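Local coordinates for protein contact-dependent inhibitor A (Escherichia coli NC101, PDB 5I4Q) that serves as the toxin domain of a contact-dependent growth inhibition system, probably attacking an intracellular target in competing bacteria unless blocked by its cognate immunity protein, at residues A[21-32]-A[79-87]; A[43-54]-A[66-76]. One frame throughout, in Å; residues are numbered along the deposited sequence.

Interaction 1 (A[21-32]-A[79-87])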
# COMPACT_ATOMS: atom_id res chain seq x y z
N GLY A 21 -12.81 -32.94 20.68
CA GLY A 21 -12.87 -32.41 22.03
C GLY A 21 -12.69 -30.90 22.17
O GLY A 21 -12.55 -30.40 23.29
N MSE A 22 -12.69 -30.16 21.06
CA MSE A 22 -12.67 -28.70 21.11
C MSE A 22 -14.01 -28.14 20.70
O MSE A 22 -14.75 -28.76 19.92
CB MSE A 22 -11.63 -28.16 20.15
CG MSE A 22 -10.20 -28.47 20.55
SE MSE A 22 -8.94 -27.96 19.09
CE MSE A 22 -9.21 -29.45 17.81
N LYS A 23 -14.33 -26.94 21.18
CA LYS A 23 -15.51 -26.29 20.68
C LYS A 23 -15.39 -24.79 20.67
O LYS A 23 -14.67 -24.20 21.47
CB LYS A 23 -16.76 -26.78 21.43
CG LYS A 23 -17.11 -26.05 22.70
CD LYS A 23 -18.34 -26.70 23.35
CE LYS A 23 -18.60 -26.15 24.76
NZ LYS A 23 -19.68 -26.88 25.49
N PHE A 24 -16.12 -24.20 19.72
CA PHE A 24 -16.25 -22.76 19.51
C PHE A 24 -17.73 -22.37 19.45
O PHE A 24 -18.49 -23.05 18.78
CB PHE A 24 -15.67 -22.35 18.16
CG PHE A 24 -14.17 -22.26 18.13
CD1 PHE A 24 -13.39 -23.39 17.93
CD2 PHE A 24 -13.54 -21.04 18.26
CE1 PHE A 24 -12.01 -23.31 17.89
CE2 PHE A 24 -12.18 -20.95 18.23
CZ PHE A 24 -11.40 -22.08 18.04
N SER A 25 -18.12 -21.27 20.06
CA SER A 25 -19.50 -20.75 19.79
C SER A 25 -19.70 -20.46 18.28
O SER A 25 -18.74 -20.18 17.54
CB SER A 25 -19.83 -19.51 20.60
OG SER A 25 -19.28 -18.36 20.03
N LYS A 26 -20.94 -20.56 17.86
CA LYS A 26 -21.31 -20.30 16.49
C LYS A 26 -20.75 -18.99 16.01
O LYS A 26 -20.15 -18.92 14.94
CB LYS A 26 -22.85 -20.27 16.35
CG LYS A 26 -23.37 -20.22 14.91
CD LYS A 26 -24.84 -19.77 14.82
CE LYS A 26 -25.30 -19.59 13.38
NZ LYS A 26 -24.88 -18.28 12.79
N SER A 27 -20.98 -17.92 16.74
CA SER A 27 -20.66 -16.62 16.19
C SER A 27 -19.15 -16.42 16.24
O SER A 27 -18.59 -15.87 15.31
CB SER A 27 -21.40 -15.48 16.90
OG SER A 27 -21.00 -15.46 18.26
N TYR A 28 -18.49 -16.89 17.30
CA TYR A 28 -17.05 -16.65 17.38
C TYR A 28 -16.34 -17.40 16.24
O TYR A 28 -15.52 -16.83 15.52
CB TYR A 28 -16.47 -16.98 18.75
CG TYR A 28 -15.06 -16.51 18.93
CD1 TYR A 28 -14.70 -15.19 18.64
CD2 TYR A 28 -14.10 -17.35 19.42
CE1 TYR A 28 -13.39 -14.73 18.79
CE2 TYR A 28 -12.78 -16.93 19.56
CZ TYR A 28 -12.42 -15.63 19.26
OH TYR A 28 -11.10 -15.24 19.41
N TYR A 29 -16.78 -18.64 16.01
CA TYR A 29 -16.24 -19.44 14.93
C TYR A 29 -16.34 -18.72 13.59
O TYR A 29 -15.37 -18.62 12.84
CB TYR A 29 -16.95 -20.79 14.85
CG TYR A 29 -16.40 -21.71 13.80
CD1 TYR A 29 -15.24 -22.42 14.01
CD2 TYR A 29 -17.05 -21.89 12.59
CE1 TYR A 29 -14.73 -23.28 13.05
CE2 TYR A 29 -16.55 -22.77 11.62
CZ TYR A 29 -15.41 -23.48 11.85
OH TYR A 29 -14.90 -24.36 10.87
N GLU A 30 -17.50 -18.18 13.30
CA GLU A 30 -17.72 -17.56 12.00
C GLU A 30 -16.95 -16.26 11.88
O GLU A 30 -16.48 -15.90 10.78
CB GLU A 30 -19.24 -17.37 11.78
CG GLU A 30 -19.88 -18.75 11.68
CD GLU A 30 -21.41 -18.77 11.65
OE1 GLU A 30 -22.02 -17.70 11.75
OE2 GLU A 30 -22.00 -19.88 11.53
N LYS A 31 -16.81 -15.58 13.01
CA LYS A 31 -16.14 -14.29 13.05
C LYS A 31 -14.67 -14.46 12.68
O LYS A 31 -14.13 -13.69 11.96
CB LYS A 31 -16.22 -13.71 14.45
CG LYS A 31 -15.74 -12.26 14.56
CD LYS A 31 -15.58 -11.85 16.03
CE LYS A 31 -14.93 -10.49 16.12
NZ LYS A 31 -15.05 -9.79 17.42
N LEU A 32 -14.04 -15.50 13.21
CA LEU A 32 -12.64 -15.76 12.94
C LEU A 32 -12.39 -16.00 11.47
O LEU A 32 -11.60 -15.32 10.88
CB LEU A 32 -12.19 -16.92 13.81
CG LEU A 32 -11.98 -16.60 15.30
CD1 LEU A 32 -11.68 -17.88 16.03
CD2 LEU A 32 -10.81 -15.70 15.58
N LYS A 79 -12.23 -28.33 30.87
CA LYS A 79 -13.36 -29.19 31.17
C LYS A 79 -14.32 -29.29 29.96
O LYS A 79 -14.64 -30.38 29.51
CB LYS A 79 -14.06 -28.64 32.41
CG LYS A 79 -15.24 -29.43 32.93
CD LYS A 79 -15.91 -28.69 34.11
CE LYS A 79 -15.21 -28.91 35.46
NZ LYS A 79 -15.57 -30.20 36.09
N THR A 80 -14.78 -28.16 29.42
CA THR A 80 -15.74 -28.19 28.34
C THR A 80 -15.08 -28.28 26.96
O THR A 80 -15.74 -28.62 26.00
CB THR A 80 -16.70 -27.00 28.39
OG1 THR A 80 -16.03 -25.79 28.04
CG2 THR A 80 -17.30 -26.86 29.76
N GLY A 81 -13.80 -27.99 26.85
CA GLY A 81 -13.14 -27.93 25.56
C GLY A 81 -13.40 -26.65 24.78
O GLY A 81 -13.00 -26.51 23.61
N GLN A 82 -14.05 -25.68 25.40
CA GLN A 82 -14.40 -24.46 24.66
C GLN A 82 -13.23 -23.52 24.60
O GLN A 82 -12.65 -23.17 25.63
CB GLN A 82 -15.59 -23.71 25.26
CG GLN A 82 -16.04 -22.52 24.42
CD GLN A 82 -17.32 -21.88 24.93
OE1 GLN A 82 -17.89 -22.33 25.90
NE2 GLN A 82 -17.78 -20.83 24.25
N VAL A 83 -12.93 -23.12 23.37
CA VAL A 83 -12.03 -21.99 23.09
C VAL A 83 -12.82 -20.71 23.13
O VAL A 83 -13.60 -20.45 22.21
CB VAL A 83 -11.45 -22.13 21.66
CG1 VAL A 83 -10.54 -20.97 21.35
CG2 VAL A 83 -10.70 -23.43 21.55
N GLY A 84 -12.65 -19.90 24.17
CA GLY A 84 -13.47 -18.67 24.29
C GLY A 84 -12.89 -17.48 23.53
O GLY A 84 -13.61 -16.55 23.13
N HIS A 85 -11.57 -17.51 23.36
CA HIS A 85 -10.84 -16.48 22.66
C HIS A 85 -9.44 -16.96 22.26
O HIS A 85 -8.75 -17.58 23.05
CB HIS A 85 -10.73 -15.25 23.52
CG HIS A 85 -10.04 -14.11 22.84
ND1 HIS A 85 -8.77 -13.70 23.19
CD2 HIS A 85 -10.45 -13.29 21.84
CE1 HIS A 85 -8.42 -12.68 22.42
NE2 HIS A 85 -9.43 -12.42 21.60
N ILE A 86 -9.03 -16.62 21.04
CA ILE A 86 -7.73 -16.94 20.53
C ILE A 86 -7.29 -15.79 19.57
O ILE A 86 -8.08 -15.33 18.78
CB ILE A 86 -7.75 -18.30 19.82
CG1 ILE A 86 -6.37 -18.70 19.34
CG2 ILE A 86 -8.74 -18.30 18.69
CD1 ILE A 86 -6.18 -20.21 19.22
N GLN A 87 -6.04 -15.34 19.71
CA GLN A 87 -5.44 -14.30 18.85
C GLN A 87 -3.91 -14.42 18.89
O GLN A 87 -3.37 -15.07 19.82
CB GLN A 87 -5.87 -12.92 19.31
CG GLN A 87 -5.17 -12.39 20.54
CD GLN A 87 -5.42 -10.88 20.76
OE1 GLN A 87 -5.38 -10.05 19.84
NE2 GLN A 87 -5.60 -10.54 21.98
O HOH W 1 -16.27 -19.78 21.76

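Interaction 2 (A[43-54]-A[66-76])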
# COMPACT_ATOMS: atom_id res chain seq x y z
N GLN A 43 -5.65 -23.73 14.58
CA GLN A 43 -4.92 -22.80 15.48
C GLN A 43 -4.92 -23.31 16.93
O GLN A 43 -3.88 -23.32 17.62
CB GLN A 43 -5.53 -21.40 15.47
CG GLN A 43 -5.53 -20.65 14.13
CD GLN A 43 -6.26 -19.30 14.24
OE1 GLN A 43 -6.01 -18.52 15.18
NE2 GLN A 43 -7.18 -19.03 13.30
N ALA A 44 -6.08 -23.70 17.43
CA ALA A 44 -6.21 -24.08 18.87
C ALA A 44 -5.43 -25.36 19.15
O ALA A 44 -4.79 -25.51 20.20
CB ALA A 44 -7.68 -24.27 19.24
N ARG A 45 -5.48 -26.29 18.23
CA ARG A 45 -4.69 -27.49 18.35
C ARG A 45 -3.20 -27.19 18.38
O ARG A 45 -2.45 -27.76 19.20
CB ARG A 45 -5.00 -28.47 17.23
CG ARG A 45 -4.22 -29.79 17.29
CD ARG A 45 -4.80 -30.81 16.31
NE ARG A 45 -4.55 -30.40 14.95
CZ ARG A 45 -5.05 -30.99 13.87
NH1 ARG A 45 -5.83 -32.06 13.99
NH2 ARG A 45 -4.76 -30.50 12.66
N GLU A 46 -2.76 -26.28 17.53
CA GLU A 46 -1.35 -25.87 17.60
C GLU A 46 -1.02 -25.38 18.99
O GLU A 46 0.03 -25.72 19.54
CB GLU A 46 -1.00 -24.78 16.57
CG GLU A 46 -0.95 -25.27 15.12
CD GLU A 46 -0.03 -26.49 14.93
OE1 GLU A 46 1.18 -26.34 15.09
OE2 GLU A 46 -0.50 -27.59 14.67
N VAL A 47 -1.91 -24.60 19.58
CA VAL A 47 -1.58 -24.09 20.92
C VAL A 47 -1.46 -25.26 21.91
O VAL A 47 -0.54 -25.31 22.70
CB VAL A 47 -2.61 -23.06 21.42
CG1 VAL A 47 -2.26 -22.61 22.82
CG2 VAL A 47 -2.63 -21.85 20.48
N LEU A 48 -2.43 -26.17 21.87
CA LEU A 48 -2.53 -27.24 22.83
C LEU A 48 -1.30 -28.16 22.70
O LEU A 48 -0.86 -28.69 23.69
CB LEU A 48 -3.83 -28.04 22.64
CG LEU A 48 -5.10 -27.34 23.11
CD1 LEU A 48 -6.32 -28.17 22.76
CD2 LEU A 48 -5.09 -27.09 24.62
N ASN A 49 -0.74 -28.27 21.50
CA ASN A 49 0.42 -29.12 21.17
C ASN A 49 1.77 -28.42 21.19
O ASN A 49 2.78 -28.95 20.71
CB ASN A 49 0.20 -29.75 19.78
CG ASN A 49 -0.82 -30.87 19.80
OD1 ASN A 49 -1.09 -31.42 20.84
ND2 ASN A 49 -1.38 -31.19 18.68
N SER A 50 1.81 -27.22 21.75
CA SER A 50 3.04 -26.39 21.72
C SER A 50 3.72 -26.33 23.07
O SER A 50 4.49 -25.41 23.29
CB SER A 50 2.71 -24.93 21.35
OG SER A 50 1.99 -24.33 22.41
N ASN A 51 3.44 -27.27 23.95
CA ASN A 51 3.77 -27.14 25.38
C ASN A 51 3.45 -25.76 25.87
O ASN A 51 4.31 -25.01 26.23
CB ASN A 51 5.25 -27.40 25.63
CG ASN A 51 5.61 -27.36 27.11
OD1 ASN A 51 4.83 -27.76 27.98
ND2 ASN A 51 6.81 -26.90 27.40
N PRO A 52 2.19 -25.42 25.88
CA PRO A 52 1.90 -24.02 26.18
C PRO A 52 2.10 -23.65 27.66
O PRO A 52 2.01 -24.51 28.52
CB PRO A 52 0.43 -23.88 25.77
CG PRO A 52 -0.13 -25.28 25.91
CD PRO A 52 0.98 -26.21 25.57
N LYS A 53 2.40 -22.38 27.92
CA LYS A 53 2.38 -21.79 29.24
C LYS A 53 0.91 -21.64 29.64
O LYS A 53 0.11 -21.06 28.90
CB LYS A 53 3.05 -20.43 29.17
CG LYS A 53 3.04 -19.58 30.43
CD LYS A 53 4.07 -18.45 30.29
CE LYS A 53 5.53 -18.99 30.28
NZ LYS A 53 6.56 -18.03 29.77
N ILE A 54 0.56 -22.17 30.80
CA ILE A 54 -0.81 -22.24 31.22
C ILE A 54 -0.93 -21.48 32.52
O ILE A 54 -0.13 -21.66 33.40
CB ILE A 54 -1.25 -23.71 31.40
CG1 ILE A 54 -1.03 -24.46 30.09
CG2 ILE A 54 -2.71 -23.77 31.82
CD1 ILE A 54 -1.43 -25.92 30.07
N ARG A 66 -5.70 -19.24 30.60
CA ARG A 66 -4.93 -18.68 29.52
C ARG A 66 -3.77 -19.59 29.13
O ARG A 66 -2.93 -19.89 29.95
CB ARG A 66 -4.39 -17.36 29.93
CG ARG A 66 -3.88 -16.51 28.80
CD ARG A 66 -2.82 -15.58 29.36
NE ARG A 66 -2.31 -14.64 28.36
CZ ARG A 66 -1.09 -14.66 27.81
NH1 ARG A 66 -0.19 -15.59 28.15
NH2 ARG A 66 -0.78 -13.75 26.90
N TYR A 67 -3.74 -19.96 27.84
CA TYR A 67 -2.71 -20.76 27.24
C TYR A 67 -1.93 -19.91 26.24
O TYR A 67 -2.52 -19.15 25.43
CB TYR A 67 -3.33 -21.90 26.45
CG TYR A 67 -3.91 -23.04 27.24
CD1 TYR A 67 -4.96 -22.85 28.14
CD2 TYR A 67 -3.47 -24.35 27.02
CE1 TYR A 67 -5.52 -23.92 28.83
CE2 TYR A 67 -4.03 -25.42 27.70
CZ TYR A 67 -5.05 -25.19 28.61
OH TYR A 67 -5.59 -26.25 29.29
N GLU A 68 -0.61 -20.05 26.25
CA GLU A 68 0.22 -19.31 25.33
C GLU A 68 1.26 -20.21 24.67
O GLU A 68 2.06 -20.82 25.35
CB GLU A 68 0.93 -18.19 26.05
CG GLU A 68 1.63 -17.22 25.08
CD GLU A 68 2.13 -15.95 25.75
OE1 GLU A 68 1.90 -15.79 26.98
OE2 GLU A 68 2.76 -15.12 25.05
N GLY A 69 1.25 -20.26 23.35
CA GLY A 69 2.17 -21.08 22.62
C GLY A 69 1.87 -20.98 21.14
O GLY A 69 0.84 -20.49 20.76
N ALA A 70 2.82 -21.40 20.33
CA ALA A 70 2.73 -21.35 18.88
C ALA A 70 2.40 -19.98 18.32
O ALA A 70 1.74 -19.85 17.29
CB ALA A 70 1.72 -22.38 18.40
N GLY A 71 2.88 -18.96 18.98
CA GLY A 71 2.60 -17.60 18.50
C GLY A 71 1.22 -17.06 18.87
O GLY A 71 0.84 -16.02 18.42
N LEU A 72 0.46 -17.77 19.70
CA LEU A 72 -0.90 -17.38 19.99
C LEU A 72 -1.17 -17.48 21.49
O LEU A 72 -0.44 -18.13 22.22
CB LEU A 72 -1.88 -18.30 19.25
CG LEU A 72 -1.76 -18.47 17.75
CD1 LEU A 72 -2.25 -19.83 17.36
CD2 LEU A 72 -2.58 -17.42 17.02
N GLU A 73 -2.25 -16.81 21.90
CA GLU A 73 -2.79 -16.76 23.24
C GLU A 73 -4.21 -17.16 23.08
O GLU A 73 -4.94 -16.67 22.19
CB GLU A 73 -2.82 -15.37 23.87
CG GLU A 73 -1.47 -14.66 23.92
CD GLU A 73 -1.56 -13.14 24.24
OE1 GLU A 73 -2.68 -12.65 24.49
OE2 GLU A 73 -0.49 -12.46 24.22
N MSE A 74 -4.62 -18.00 24.01
CA MSE A 74 -5.94 -18.57 23.96
C MSE A 74 -6.52 -18.63 25.36
O MSE A 74 -5.82 -18.90 26.35
CB MSE A 74 -5.74 -19.96 23.41
CG MSE A 74 -6.92 -20.83 23.66
SE MSE A 74 -6.67 -22.50 22.68
CE MSE A 74 -5.85 -23.67 24.05
N ILE A 75 -7.83 -18.42 25.42
CA ILE A 75 -8.60 -18.54 26.62
C ILE A 75 -9.49 -19.77 26.36
O ILE A 75 -10.33 -19.78 25.44
CB ILE A 75 -9.44 -17.28 26.84
CG1 ILE A 75 -8.54 -16.01 26.90
CG2 ILE A 75 -10.34 -17.39 28.07
CD1 ILE A 75 -7.52 -15.97 28.02
N TYR A 76 -9.31 -20.78 27.20
CA TYR A 76 -9.76 -22.17 26.95
C TYR A 76 -10.18 -22.86 28.25
O TYR A 76 -9.53 -22.68 29.31
CB TYR A 76 -8.63 -22.98 26.35
CG TYR A 76 -8.87 -24.45 26.14
CD1 TYR A 76 -9.67 -24.88 25.12
CD2 TYR A 76 -8.24 -25.39 26.93
CE1 TYR A 76 -9.86 -26.22 24.88
CE2 TYR A 76 -8.42 -26.74 26.72
CZ TYR A 76 -9.23 -27.15 25.69
OH TYR A 76 -9.41 -28.48 25.45

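Interaction 1 (A[21-32]-A[79-87])
Phe-24 turns one ring face to Val-83, whose CB stands over it near CZ, 3.8 Å from the centroid of the Phe-24 ring in a CH-pi contact. With Val-83 CG1 anti to the backbone N (chi1 179°), the methyls straddle that end of the ring, CG1 against CE2 and CZ, CG2 against CZ and CE1. Ile-86 CG2 comes in near the ring plane, at its edge; the Ile-86 and Leu-32 side chains cross at about a right angle, CG2 of Ile-86 4.0 Å from Leu-32 CD1. Beside this packed region Tyr-28 anchors the helix: its OH accepts a nearly straight bond (172°) from Ile-86 N at 3.0 Å, the donor lying at the ring edge, while Gly-84 O sits over a ring face. His-85 CD2 also touches that hydroxyl; His-85 NE2 bonds Asp-84 of the immunity protein chain. On the looser, solvent-facing side the contact is polar: the extended Lys-23 chain runs obliquely over Gln-82 CB and makes a cation-pi contact with Phe-16, and a water links Ser-25 N, Gln-82 NE2 and Val-83 O. Ser-25 OG caps the helix through Tyr-28 N. Lys-23 N to Gly-81 O and Val-83 N to Lys-23 O, both 2.8 Å, make the single bridge of Lys-23 with Gln-82. It joins edge strands of two antiparallel sheets at a G1 bulge (Gly-81, Gln-82), with a classic bulge (Gly-84, His-85) beside Tyr-28.

Interaction 2 (A[43-54]-A[66-76])
Lys-53 and Glu-68 form a hydrogen-bonded pair of an antiparallel beta hairpin, strands 53-56 and 65-69, and the C-terminal half of helix 40-48 packs across strands 65-69 and 72-77. Lys-53 N gives to Glu-68 O at 3.0 Å and Glu-68 N returns a bond to Lys-53 O at 2.9 Å, the second lying in the carbonyl plane. The loop that leaves the helix is tied back by Ser-50, whose OG donates to Val-47 O at 2.7 Å; Ser-50 N reaches the same oxygen from the same face, so one carbonyl holds both groups. That hydroxyl oxygen also rests on the bare CA of Gly-69, 3.3 Å away. In the next, non-hydrogen-bonded pair, Ile-54 lays CG1 over a face of the Tyr-67 ring, while Pro-52 CG meets the ring edge near its plane, 3.6 Å from Tyr-67 CD2. Further in, the helix crosses the strands nearly at right angles. Val-47 splits its methyls: CG1, anti to the backbone N (chi1 178°), touches both Tyr-67 CB and Met-74 CE, and CG2 touches Leu-72 CD1 at 3.7 Å. In Met-74, a selenomethionine, extended first two torsions bring SE to Ala-44 CB, and the bend at chi3 (94°) turns CE to Leu-48. Leu-48 CD2 meets three side chains: it is 3.5 Å from Met-74 CE, beside Tyr-67 CE2, and over a face of the Tyr-76 ring, 4.0 Å from Tyr-76 CE2.

Overall arrangement
Both contacts reach the four-stranded antiparallel sheet, interaction 1 through its edge strand 82-88 and interaction 2 through strands 53-56, 65-69 and 72-77, and along the chain interaction 2 is nested within the loop closed by interaction 1. Their centres are about 13 Å apart, and they meet where Ile-75 pairs with Gly-84 and His-85 at the bulge. Interaction 1, nearer the centre of the chain, joins two sheets; it has an apolar patch around Phe-24, but polar bonds carry more of it. Interaction 2 is larger and more apolar, with a helix laid across strands. Outward, interaction 1 ends in water, Lys-23 and Gln-82, interaction 2 in exposed Lys-53 and Ile-54 on an edge strand.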